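Local structure of putative nucleoprotein (Infectious salmon anemia virus, 4EWC) at residues Met153-Leu158 against Met399-Gly404; Thr159-Ala164 against Val222-Asn227; Ala179-Leu184 against Ala262-Ser267. The protein encapsidates the negative-strand viral RNA, shielding it from nucleases and forming the ribonucleoprotein that serves as template for transcription and replication. One frame throughout, in Å; residues are numbered along the deposited sequence.

Contact 1 (Met153-Leu158 against Met399-Gly404); sequences MVFPAL and MYIQEG
Ile401 reaches across from helix 394-402 and touches two neighbouring residues of helix 142-162, one with each end of its branched side chain. Both touches are apolar. The delta methyl, CD1, meets the first carbon of the Phe155 side chain, with Ile401 CD1 3.6 Å from Phe155 CB, while the ring beyond it leads away from Ile401. The shorter branch turns to the proline, Ile401 CG2 lying 3.8 Å from Pro156 CG. With CG1 beside the backbone N (chi1 -57°) and CD1 extended beyond it, the two methyls are spread far enough apart to serve both partners, which a beta-branched residue does well. Within helix 142-162, Leu158 CD1 lies against one face of the Phe155 ring, toward its rim; Ile394, Leu397 and Met398 also touch this phenylalanine.

Pro156 has no N-H to give to the turn before, and the helix is kinked there; its apolar ring carbons CG and CD border Ile401 CG2. On the other side Gly404 N bonds back to Ile401 O at 3.1 Å, and the positive phi of Gly404 suits a residue without a side chain. Helix 394-402 ends in a Schellman motif at Gly404, and Ile401, in the turn before it, packs at the proline kink of helix 142-162.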
HETATM    1  N   MSE A 153      -7.749 -19.629 -32.979  1.00 44.10           N
HETATM    2  CA  MSE A 153      -7.289 -20.123 -34.280  1.00 46.40           C
HETATM    3  C   MSE A 153      -5.789 -19.972 -34.465  1.00 48.72           C
HETATM    4  O   MSE A 153      -5.148 -20.829 -35.079  1.00 48.75           O
HETATM    5  CB  MSE A 153      -8.049 -19.465 -35.447  1.00 46.78           C
HETATM    6  CG  MSE A 153      -9.447 -20.037 -35.626  1.00 49.66           C
HETATM    7 SE   MSE A 153     -10.374 -19.223 -37.135  0.80 60.57          SE
HETATM    8  CE  MSE A 153      -9.303 -19.971 -38.546  1.00 53.34           C
ATOM      9  N   VAL A 154      -5.226 -18.894 -33.924  1.00 47.08           N
ATOM     10  CA  VAL A 154      -3.810 -18.607 -34.103  1.00 40.28           C
ATOM     11  C   VAL A 154      -2.938 -19.420 -33.146  1.00 44.80           C
ATOM     12  O   VAL A 154      -1.976 -20.054 -33.580  1.00 48.91           O
ATOM     13  CB  VAL A 154      -3.531 -17.069 -34.022  1.00 47.77           C
ATOM     14  CG1 VAL A 154      -2.011 -16.733 -33.999  1.00 39.68           C
ATOM     15  CG2 VAL A 154      -4.225 -16.337 -35.182  1.00 48.93           C
ATOM     16  N   PHE A 155      -3.281 -19.443 -31.859  1.00 44.25           N
ATOM     17  CA  PHE A 155      -2.464 -20.172 -30.863  1.00 44.26           C
ATOM     18  C   PHE A 155      -2.189 -21.666 -31.163  1.00 45.95           C
ATOM     19  O   PHE A 155      -1.049 -22.115 -31.007  1.00 44.79           O
ATOM     20  CB  PHE A 155      -2.979 -19.949 -29.429  1.00 39.94           C
ATOM     21  CG  PHE A 155      -2.548 -18.629 -28.826  1.00 43.60           C
ATOM     22  CD1 PHE A 155      -2.681 -17.443 -29.544  1.00 45.68           C
ATOM     23  CD2 PHE A 155      -2.011 -18.567 -27.538  1.00 45.43           C
ATOM     24  CE1 PHE A 155      -2.271 -16.217 -29.000  1.00 42.56           C
ATOM     25  CE2 PHE A 155      -1.605 -17.344 -26.980  1.00 40.33           C
ATOM     26  CZ  PHE A 155      -1.738 -16.178 -27.712  1.00 38.38           C
ATOM     27  N   PRO A 156      -3.220 -22.437 -31.593  1.00 46.29           N
ATOM     28  CA  PRO A 156      -2.916 -23.821 -31.999  1.00 44.94           C
ATOM     29  C   PRO A 156      -1.868 -23.878 -33.115  1.00 45.11           C
ATOM     30  O   PRO A 156      -0.967 -24.712 -33.073  1.00 47.15           O
ATOM     31  CB  PRO A 156      -4.258 -24.344 -32.506  1.00 36.23           C
ATOM     32  CG  PRO A 156      -5.273 -23.566 -31.723  1.00 43.86           C
ATOM     33  CD  PRO A 156      -4.675 -22.184 -31.559  1.00 45.56           C
ATOM     34  N   ALA A 157      -1.967 -22.971 -34.079  1.00 41.50           N
ATOM     35  CA  ALA A 157      -1.005 -22.914 -35.179  1.00 46.39           C
ATOM     36  C   ALA A 157       0.385 -22.554 -34.688  1.00 49.17           C
ATOM     37  O   ALA A 157       1.385 -22.994 -35.269  1.00 50.74           O
ATOM     38  CB  ALA A 157      -1.459 -21.926 -36.227  1.00 43.62           C
ATOM     39  N   LEU A 158       0.451 -21.749 -33.629  1.00 44.30           N
ATOM     40  CA  LEU A 158       1.724 -21.465 -32.998  1.00 47.48           C
ATOM     41  C   LEU A 158       2.230 -22.695 -32.247  1.00 46.00           C
ATOM     42  O   LEU A 158       3.424 -22.954 -32.229  1.00 41.09           O
ATOM     43  CB  LEU A 158       1.621 -20.274 -32.025  1.00 45.87           C
ATOM     44  CG  LEU A 158       1.308 -18.903 -32.592  1.00 46.43           C
ATOM     45  CD1 LEU A 158       1.082 -17.930 -31.439  1.00 46.89           C
ATOM     46  CD2 LEU A 158       2.429 -18.426 -33.523  1.00 38.80           C
HETATM   47  N   MSE A 399      -0.798 -23.639 -23.484  1.00 50.25           N
HETATM   48  CA  MSE A 399      -1.027 -24.907 -22.779  1.00 48.34           C
HETATM   49  C   MSE A 399      -2.518 -25.220 -22.659  1.00 46.02           C
HETATM   50  O   MSE A 399      -2.952 -26.339 -22.895  1.00 47.58           O
HETATM   51  CB  MSE A 399      -0.427 -24.869 -21.365  1.00 43.68           C
HETATM   52  CG  MSE A 399       1.047 -25.128 -21.283  1.00 50.54           C
HETATM   53 SE   MSE A 399       1.678 -24.987 -19.409  0.58 66.50          SE
HETATM   54  CE  MSE A 399       0.496 -26.332 -18.596  1.00 69.67           C
ATOM     55  N   TYR A 400      -3.282 -24.211 -22.262  1.00 49.15           N
ATOM     56  CA  TYR A 400      -4.692 -24.371 -21.954  1.00 47.63           C
ATOM     57  C   TYR A 400      -5.421 -24.828 -23.207  1.00 47.57           C
ATOM     58  O   TYR A 400      -6.215 -25.770 -23.159  1.00 52.36           O
ATOM     59  CB  TYR A 400      -5.236 -23.062 -21.392  1.00 45.06           C
ATOM     60  CG  TYR A 400      -6.703 -23.048 -21.046  1.00 43.35           C
ATOM     61  CD1 TYR A 400      -7.149 -23.461 -19.797  1.00 47.10           C
ATOM     62  CD2 TYR A 400      -7.640 -22.590 -21.956  1.00 44.25           C
ATOM     63  CE1 TYR A 400      -8.491 -23.440 -19.475  1.00 49.52           C
ATOM     64  CE2 TYR A 400      -8.981 -22.564 -21.649  1.00 50.06           C
ATOM     65  CZ  TYR A 400      -9.405 -22.997 -20.412  1.00 51.21           C
ATOM     66  OH  TYR A 400     -10.754 -22.982 -20.110  1.00 52.25           O
ATOM     67  N   ILE A 401      -5.104 -24.192 -24.334  1.00 43.93           N
ATOM     68  CA  ILE A 401      -5.608 -24.615 -25.636  1.00 45.96           C
ATOM     69  C   ILE A 401      -5.066 -25.994 -26.091  1.00 52.21           C
ATOM     70  O   ILE A 401      -5.820 -26.807 -26.631  1.00 51.32           O
ATOM     71  CB  ILE A 401      -5.319 -23.573 -26.703  1.00 44.41           C
ATOM     72  CG1 ILE A 401      -5.922 -22.227 -26.285  1.00 46.25           C
ATOM     73  CG2 ILE A 401      -5.897 -23.990 -28.049  1.00 40.82           C
ATOM     74  CD1 ILE A 401      -5.526 -21.075 -27.172  1.00 39.12           C
ATOM     75  N   GLN A 402      -3.776 -26.255 -25.881  1.00 48.31           N
ATOM     76  CA  GLN A 402      -3.232 -27.559 -26.227  1.00 50.18           C
ATOM     77  C   GLN A 402      -3.905 -28.656 -25.399  1.00 52.27           C
ATOM     78  O   GLN A 402      -4.127 -29.758 -25.900  1.00 52.29           O
ATOM     79  CB  GLN A 402      -1.700 -27.619 -26.085  1.00 48.33           C
ATOM     80  N   GLU A 403      -4.269 -28.356 -24.154  1.00 48.48           N
ATOM     81  CA  GLU A 403      -4.901 -29.371 -23.314  1.00 47.80           C
ATOM     82  C   GLU A 403      -6.321 -29.725 -23.769  1.00 52.53           C
ATOM     83  O   GLU A 403      -6.954 -30.619 -23.224  1.00 51.18           O
ATOM     84  CB  GLU A 403      -4.875 -28.980 -21.836  1.00 47.55           C
ATOM     85  N   GLY A 404      -6.824 -29.016 -24.773  1.00 58.45           N
ATOM     86  CA  GLY A 404      -8.134 -29.304 -25.326  1.00 47.92           C
ATOM     87  C   GLY A 404      -9.194 -28.262 -25.030  1.00 50.61           C
ATOM     88  O   GLY A 404     -10.266 -28.292 -25.628  1.00 53.35           O
TER

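Contact 2 (Thr159-Ala164 against Val222-Asn227)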
ATOM      1  N   THR A 159       1.315 -23.443 -31.629  1.00 44.12           N
ATOM      2  CA  THR A 159       1.728 -24.631 -30.925  1.00 48.03           C
ATOM      3  C   THR A 159       2.389 -25.589 -31.914  1.00 50.27           C
ATOM      4  O   THR A 159       3.485 -26.107 -31.660  1.00 48.58           O
ATOM      5  CB  THR A 159       0.577 -25.351 -30.211  1.00 50.59           C
ATOM      6  OG1 THR A 159       0.247 -24.653 -29.011  1.00 50.88           O
ATOM      7  CG2 THR A 159       1.004 -26.795 -29.849  1.00 39.27           C
ATOM      8  N   THR A 160       1.734 -25.770 -33.058  1.00 45.52           N
ATOM      9  CA  THR A 160       2.190 -26.673 -34.103  1.00 47.23           C
ATOM     10  C   THR A 160       3.512 -26.266 -34.756  1.00 49.93           C
ATOM     11  O   THR A 160       4.434 -27.085 -34.920  1.00 49.72           O
ATOM     12  CB  THR A 160       1.099 -26.846 -35.164  1.00 51.04           C
ATOM     13  OG1 THR A 160       0.076 -27.706 -34.641  1.00 54.68           O
ATOM     14  CG2 THR A 160       1.659 -27.423 -36.456  1.00 48.14           C
ATOM     15  N   PHE A 161       3.608 -25.001 -35.128  1.00 46.98           N
ATOM     16  CA  PHE A 161       4.838 -24.484 -35.708  1.00 49.57           C
ATOM     17  C   PHE A 161       6.020 -24.710 -34.781  1.00 50.54           C
ATOM     18  O   PHE A 161       7.052 -25.230 -35.208  1.00 56.28           O
ATOM     19  CB  PHE A 161       4.705 -23.002 -36.044  1.00 45.43           C
ATOM     20  CG  PHE A 161       5.867 -22.460 -36.828  1.00 49.94           C
ATOM     21  CD1 PHE A 161       7.047 -22.097 -36.187  1.00 51.86           C
ATOM     22  CD2 PHE A 161       5.792 -22.308 -38.204  1.00 49.86           C
ATOM     23  CE1 PHE A 161       8.115 -21.595 -36.902  1.00 50.63           C
ATOM     24  CE2 PHE A 161       6.865 -21.807 -38.919  1.00 47.22           C
ATOM     25  CZ  PHE A 161       8.025 -21.453 -38.265  1.00 48.76           C
ATOM     26  N   PHE A 162       5.872 -24.353 -33.512  1.00 48.78           N
ATOM     27  CA  PHE A 162       7.023 -24.397 -32.607  1.00 54.89           C
ATOM     28  C   PHE A 162       7.372 -25.770 -32.045  1.00 49.41           C
ATOM     29  O   PHE A 162       8.356 -25.918 -31.339  1.00 51.16           O
ATOM     30  CB  PHE A 162       6.913 -23.308 -31.528  1.00 50.25           C
ATOM     31  CG  PHE A 162       7.126 -21.931 -32.080  1.00 49.14           C
ATOM     32  CD1 PHE A 162       8.400 -21.391 -32.141  1.00 47.36           C
ATOM     33  CD2 PHE A 162       6.059 -21.196 -32.601  1.00 46.29           C
ATOM     34  CE1 PHE A 162       8.602 -20.123 -32.674  1.00 46.74           C
ATOM     35  CE2 PHE A 162       6.255 -19.942 -33.148  1.00 37.15           C
ATOM     36  CZ  PHE A 162       7.524 -19.403 -33.179  1.00 47.97           C
ATOM     37  N   SER A 163       6.559 -26.760 -32.393  1.00 52.79           N
ATOM     38  CA  SER A 163       6.784 -28.159 -32.020  1.00 52.53           C
ATOM     39  C   SER A 163       7.905 -28.729 -32.864  1.00 54.09           C
ATOM     40  O   SER A 163       8.465 -29.782 -32.550  1.00 53.71           O
ATOM     41  CB  SER A 163       5.533 -28.972 -32.273  1.00 48.07           C
ATOM     42  OG  SER A 163       4.473 -28.523 -31.462  1.00 57.30           O
ATOM     43  N   ALA A 164       8.200 -28.022 -33.954  1.00 52.50           N
ATOM     44  CA  ALA A 164       9.309 -28.347 -34.829  1.00 50.68           C
ATOM     45  C   ALA A 164      10.599 -27.885 -34.177  1.00 56.73           C
ATOM     46  O   ALA A 164      11.661 -28.434 -34.422  1.00 64.97           O
ATOM     47  CB  ALA A 164       9.140 -27.660 -36.159  1.00 46.66           C
ATOM     48  N   VAL A 222      17.873 -21.282 -30.984  1.00 59.18           N
ATOM     49  CA  VAL A 222      17.265 -22.011 -32.089  1.00 57.06           C
ATOM     50  C   VAL A 222      17.038 -21.082 -33.268  1.00 58.42           C
ATOM     51  O   VAL A 222      17.114 -19.861 -33.134  1.00 61.46           O
ATOM     52  CB  VAL A 222      15.897 -22.590 -31.694  1.00 58.63           C
ATOM     53  CG1 VAL A 222      16.041 -23.501 -30.494  1.00 52.40           C
ATOM     54  CG2 VAL A 222      14.925 -21.466 -31.404  1.00 51.78           C
ATOM     55  N   GLU A 223      16.752 -21.670 -34.423  1.00 57.75           N
ATOM     56  CA  GLU A 223      16.566 -20.906 -35.641  1.00 59.84           C
ATOM     57  C   GLU A 223      15.121 -20.937 -36.080  1.00 61.05           C
ATOM     58  O   GLU A 223      14.494 -21.999 -36.143  1.00 63.67           O
ATOM     59  CB  GLU A 223      17.455 -21.448 -36.752  1.00 63.91           C
ATOM     60  CG  GLU A 223      18.928 -21.281 -36.470  1.00 76.49           C
ATOM     61  CD  GLU A 223      19.796 -21.893 -37.542  1.00 88.77           C
ATOM     62  OE1 GLU A 223      19.243 -22.347 -38.570  1.00 81.42           O
ATOM     63  OE2 GLU A 223      21.032 -21.924 -37.351  1.00 90.00           O
ATOM     64  N   VAL A 224      14.592 -19.762 -36.385  1.00 55.06           N
ATOM     65  CA  VAL A 224      13.222 -19.647 -36.856  1.00 52.84           C
ATOM     66  C   VAL A 224      13.189 -19.093 -38.264  1.00 53.62           C
ATOM     67  O   VAL A 224      13.817 -18.086 -38.556  1.00 54.61           O
ATOM     68  CB  VAL A 224      12.379 -18.750 -35.939  1.00 50.73           C
ATOM     69  CG1 VAL A 224      11.004 -18.596 -36.504  1.00 47.09           C
ATOM     70  CG2 VAL A 224      12.319 -19.346 -34.553  1.00 53.35           C
ATOM     71  N   ASN A 225      12.465 -19.771 -39.143  1.00 50.64           N
ATOM     72  CA  ASN A 225      12.262 -19.272 -40.490  1.00 52.04           C
ATOM     73  C   ASN A 225      11.014 -18.384 -40.527  1.00 56.51           C
ATOM     74  O   ASN A 225       9.883 -18.874 -40.451  1.00 55.85           O
ATOM     75  CB  ASN A 225      12.154 -20.431 -41.464  1.00 49.56           C
ATOM     76  CG  ASN A 225      11.864 -19.986 -42.901  1.00 54.52           C
ATOM     77  OD1 ASN A 225      10.958 -19.180 -43.170  1.00 55.26           O
ATOM     78  ND2 ASN A 225      12.625 -20.540 -43.841  1.00 52.45           N
ATOM     79  N   LEU A 226      11.229 -17.079 -40.669  1.00 56.08           N
ATOM     80  CA  LEU A 226      10.153 -16.107 -40.562  1.00 51.59           C
ATOM     81  C   LEU A 226       9.131 -16.166 -41.699  1.00 53.40           C
ATOM     82  O   LEU A 226       7.973 -15.810 -41.489  1.00 53.02           O
ATOM     83  CB  LEU A 226      10.712 -14.682 -40.418  1.00 52.66           C
ATOM     84  CG  LEU A 226      11.686 -14.336 -39.290  1.00 51.36           C
ATOM     85  CD1 LEU A 226      12.120 -12.887 -39.432  1.00 55.01           C
ATOM     86  CD2 LEU A 226      11.100 -14.580 -37.905  1.00 47.84           C
ATOM     87  N   ASN A 227       9.543 -16.592 -42.894  1.00 54.99           N
ATOM     88  CA  ASN A 227       8.577 -16.798 -43.986  1.00 57.60           C
ATOM     89  C   ASN A 227       7.602 -17.921 -43.671  1.00 54.12           C
ATOM     90  O   ASN A 227       6.399 -17.794 -43.894  1.00 51.83           O
ATOM     91  CB  ASN A 227       9.263 -17.129 -45.307  1.00 59.28           C
ATOM     92  CG  ASN A 227      10.154 -16.021 -45.786  1.00 65.08           C
ATOM     93  OD1 ASN A 227      10.398 -15.054 -45.067  1.00 66.87           O
ATOM     94  ND2 ASN A 227      10.664 -16.160 -47.005  1.00 65.82           N
TER
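Phe161 and Phe162, toward the C-terminal end of helix 142-162, meet Val224 where a two-stranded antiparallel hairpin (209-214 with 219-224) passes into helix 226-236. The valine divides its methyls between the two rings: CG1 lies 4.2 Å from Phe161 CE1, and CG2 is equally far, 4.2 Å, from Phe162 CE1. A beta-branched residue suits a strand end that must face two aromatics at once. Phe161 also carries its far end to the backbone beyond the valine, its CZ 3.9 Å from Asn225 O. That reach comes from chi1 of -172°, which swings CG opposite the backbone N and sends the ring out from the helix.

The two aromatics also support each other, Phe161 CD1 standing 3.7 Å above the centre of the Phe162 ring. Farther out, Ile180 and Ile183 of helix 174-188 pack on Phe162, and Leu229 of helix 226-236 touches both phenylalanines. Val224 is held in the hairpin by backbone bonding with Lys209, and Asn225, at the N-cap position, accepts a hydrogen bond through OD1 from Asp228 N, which secures the start of the helix. Within segment 159-164, away from the strand, Ser163 OG bonds to Thr159 O at 2.6 Å, with the hydroxyl oxygen tilted 35° from the carbonyl plane.

Contact 3 (Ala179-Leu184 against Ala262-Ser267). Unlike the reference sequence in segment 179-184: Met181 (reference Ile).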
ATOM      1  N   ALA A 179       8.744 -14.963 -25.983  1.00 43.25           N
ATOM      2  CA  ALA A 179       9.633 -15.055 -27.127  1.00 40.29           C
ATOM      3  C   ALA A 179       8.865 -15.381 -28.412  1.00 46.69           C
ATOM      4  O   ALA A 179       9.165 -14.839 -29.475  1.00 49.94           O
ATOM      5  CB  ALA A 179      10.720 -16.081 -26.860  1.00 37.17           C
ATOM      6  N   ILE A 180       7.873 -16.259 -28.300  1.00 43.72           N
ATOM      7  CA  ILE A 180       7.061 -16.677 -29.439  1.00 44.65           C
ATOM      8  C   ILE A 180       6.243 -15.507 -30.026  1.00 48.20           C
ATOM      9  O   ILE A 180       6.246 -15.280 -31.236  1.00 46.17           O
ATOM     10  CB  ILE A 180       6.186 -17.907 -29.054  1.00 46.41           C
ATOM     11  CG1 ILE A 180       7.078 -19.159 -28.999  1.00 51.11           C
ATOM     12  CG2 ILE A 180       5.036 -18.117 -30.013  1.00 40.10           C
ATOM     13  CD1 ILE A 180       6.476 -20.350 -28.260  1.00 46.00           C
HETATM   14  N   MSE A 181       5.574 -14.736 -29.174  1.00 48.12           N
HETATM   15  CA  MSE A 181       4.844 -13.567 -29.655  1.00 49.29           C
HETATM   16  C   MSE A 181       5.760 -12.504 -30.289  1.00 45.77           C
HETATM   17  O   MSE A 181       5.377 -11.841 -31.253  1.00 44.74           O
HETATM   18  CB  MSE A 181       4.027 -12.910 -28.534  1.00 45.34           C
HETATM   19  CG  MSE A 181       2.831 -13.662 -28.059  1.00 39.10           C
HETATM   20 SE   MSE A 181       1.624 -14.247 -29.509  0.71 48.75          SE
HETATM   21  CE  MSE A 181       1.312 -12.615 -30.504  1.00 39.68           C
ATOM     22  N   ARG A 182       6.947 -12.324 -29.726  1.00 45.56           N
ATOM     23  CA  ARG A 182       7.859 -11.298 -30.210  1.00 48.36           C
ATOM     24  C   ARG A 182       8.345 -11.676 -31.589  1.00 47.92           C
ATOM     25  O   ARG A 182       8.434 -10.833 -32.484  1.00 48.42           O
ATOM     26  CB  ARG A 182       9.043 -11.112 -29.256  1.00 51.97           C
ATOM     27  CG  ARG A 182       8.731 -10.276 -28.037  1.00 48.79           C
ATOM     28  CD  ARG A 182       9.932 -10.213 -27.098  1.00 54.57           C
ATOM     29  NE  ARG A 182       9.566  -9.746 -25.756  1.00 63.32           N
ATOM     30  CZ  ARG A 182       9.487  -8.461 -25.395  1.00 70.43           C
ATOM     31  NH1 ARG A 182       9.750  -7.498 -26.276  1.00 68.91           N
ATOM     32  NH2 ARG A 182       9.148  -8.133 -24.149  1.00 62.06           N
ATOM     33  N   ILE A 183       8.660 -12.955 -31.756  1.00 46.68           N
ATOM     34  CA  ILE A 183       9.096 -13.453 -33.049  1.00 46.96           C
ATOM     35  C   ILE A 183       7.936 -13.444 -34.045  1.00 50.08           C
ATOM     36  O   ILE A 183       8.109 -13.148 -35.231  1.00 48.95           O
ATOM     37  CB  ILE A 183       9.762 -14.840 -32.934  1.00 48.77           C
ATOM     38  CG1 ILE A 183      10.549 -15.160 -34.193  1.00 51.28           C
ATOM     39  CG2 ILE A 183       8.767 -15.923 -32.641  1.00 52.10           C
ATOM     40  CD1 ILE A 183      11.724 -14.246 -34.378  1.00 56.37           C
ATOM     41  N   LEU A 184       6.743 -13.740 -33.545  1.00 50.57           N
ATOM     42  CA  LEU A 184       5.558 -13.710 -34.383  1.00 48.27           C
ATOM     43  C   LEU A 184       5.340 -12.307 -34.913  1.00 47.68           C
ATOM     44  O   LEU A 184       5.180 -12.114 -36.113  1.00 46.58           O
ATOM     45  CB  LEU A 184       4.336 -14.164 -33.598  1.00 44.83           C
ATOM     46  CG  LEU A 184       2.977 -14.053 -34.296  1.00 45.81           C
ATOM     47  CD1 LEU A 184       3.033 -14.451 -35.761  1.00 44.89           C
ATOM     48  CD2 LEU A 184       1.983 -14.922 -33.571  1.00 45.25           C
ATOM     49  N   ALA A 262      -2.469  -5.768 -31.822  1.00 41.76           N
ATOM     50  CA  ALA A 262      -2.304  -4.610 -30.965  1.00 45.78           C
ATOM     51  C   ALA A 262      -2.713  -4.898 -29.517  1.00 44.51           C
ATOM     52  O   ALA A 262      -2.037  -4.472 -28.581  1.00 46.26           O
ATOM     53  CB  ALA A 262      -3.079  -3.406 -31.514  1.00 43.83           C
ATOM     54  N   LEU A 263      -3.802  -5.633 -29.330  1.00 43.29           N
ATOM     55  CA  LEU A 263      -4.304  -5.916 -27.989  1.00 43.30           C
ATOM     56  C   LEU A 263      -3.377  -6.865 -27.252  1.00 42.43           C
ATOM     57  O   LEU A 263      -3.091  -6.687 -26.055  1.00 39.50           O
ATOM     58  CB  LEU A 263      -5.723  -6.486 -28.050  1.00 44.46           C
ATOM     59  CG  LEU A 263      -6.770  -5.474 -28.524  1.00 46.58           C
ATOM     60  CD1 LEU A 263      -8.128  -6.135 -28.759  1.00 41.73           C
ATOM     61  CD2 LEU A 263      -6.890  -4.368 -27.491  1.00 44.98           C
ATOM     62  N   ILE A 264      -2.914  -7.871 -27.987  1.00 41.72           N
ATOM     63  CA  ILE A 264      -1.985  -8.871 -27.457  1.00 45.31           C
ATOM     64  C   ILE A 264      -0.556  -8.321 -27.270  1.00 44.00           C
ATOM     65  O   ILE A 264       0.103  -8.569 -26.253  1.00 40.40           O
ATOM     66  CB  ILE A 264      -1.989 -10.131 -28.358  1.00 43.48           C
ATOM     67  CG1 ILE A 264      -3.421 -10.650 -28.484  1.00 42.43           C
ATOM     68  CG2 ILE A 264      -1.088 -11.223 -27.814  1.00 37.71           C
ATOM     69  CD1 ILE A 264      -3.575 -11.856 -29.415  1.00 38.69           C
HETATM   70  N   MSE A 265      -0.074  -7.561 -28.244  1.00 44.58           N
HETATM   71  CA  MSE A 265       1.235  -6.934 -28.065  1.00 44.96           C
HETATM   72  C   MSE A 265       1.259  -5.944 -26.895  1.00 44.63           C
HETATM   73  O   MSE A 265       2.254  -5.896 -26.180  1.00 48.64           O
HETATM   74  CB  MSE A 265       1.829  -6.374 -29.378  1.00 41.29           C
HETATM   75  CG  MSE A 265       2.114  -7.450 -30.456  1.00 44.26           C
HETATM   76 SE   MSE A 265       3.259  -8.966 -29.888  0.78 53.22          SE
HETATM   77  CE  MSE A 265       2.146  -9.970 -28.673  1.00 55.96           C
ATOM     78  N   LYS A 266       0.161  -5.216 -26.672  1.00 36.74           N
ATOM     79  CA  LYS A 266       0.053  -4.370 -25.485  1.00 37.45           C
ATOM     80  C   LYS A 266       0.319  -5.148 -24.196  1.00 40.63           C
ATOM     81  O   LYS A 266       0.998  -4.667 -23.289  1.00 41.63           O
ATOM     82  CB  LYS A 266      -1.286  -3.632 -25.388  1.00 38.73           C
ATOM     83  CG  LYS A 266      -1.371  -2.667 -24.196  1.00 37.25           C
ATOM     84  CD  LYS A 266      -2.690  -1.881 -24.137  1.00 47.50           C
ATOM     85  CE  LYS A 266      -2.743  -0.891 -22.952  1.00 42.68           C
ATOM     86  NZ  LYS A 266      -1.758   0.208 -23.081  1.00 39.58           N
ATOM     87  N   SER A 267      -0.191  -6.368 -24.117  1.00 42.59           N
ATOM     88  CA  SER A 267      -0.003  -7.166 -22.915  1.00 39.43           C
ATOM     89  C   SER A 267       1.440  -7.669 -22.797  1.00 42.93           C
ATOM     90  O   SER A 267       2.075  -7.512 -21.761  1.00 43.26           O
ATOM     91  CB  SER A 267      -0.989  -8.307 -22.887  1.00 36.09           C
ATOM     92  OG  SER A 267      -2.298  -7.841 -22.710  1.00 38.52           O
TER
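Met181 and Met265, both modelled as selenomethionine, bury the most surface where helix 174-188 packs on helix 253-269. Met181 differs here from the reference isoleucine. The Met265 methyl, CE, lies along the base of its partner, 3.5 Å from Met181 CB, and the two terminal methyls come together, Met181 CE to Met265 CE 3.3 Å. Met265 SE lies 3.8 Å from Met181 O.

Each side chain is folded rather than stretched. Met265 starts off along the flank of its own helix, and the turns at chi2 (-54°) and chi3 (71°) bring its methyl round to the other helix. Met181, already directed at its partner, bends at the same two torsions, which keeps its methyl close to Met265 CE and Ile264 CG2. Unbranched and flexible, the two side chains can fit themselves to one another.

Ile264 contributes the third share: its CG2 branch meets Met181 CE at 3.9 Å, the two side chains crossing at about a right angle. Met261 and Val268, a turn to each side on helix 253-269, also touch Met181, while Leu147 of helix 142-162 packs on Ile264. With all three residues buried and joined mainly through methyl groups, the cohesion implied is that of dispersion and the exclusion of water, with little directional preference.

Contact 3 is the core member of the set, its touching residues all buried and its centre about 12 Å from the centre of the chain, whereas contacts 1 and 2 are only partly buried, with centres about 26 and 27 Å out. Those two share helix 142-162, contact 1 at the kink at Pro156 and contact 2 farther toward its C-terminal end. Helix 174-188 of contact 3 meets both: Leu158 CD2 is 3.5 Å from Leu184 CD2, and Phe162 CZ is 3.7 Å from Ile183 CG2. All three interfaces are mainly apolar, but two flexible methionines and an isoleucine make up the deep one, while the outer two bring in aromatic rings or a proline beside chain turns and helix ends.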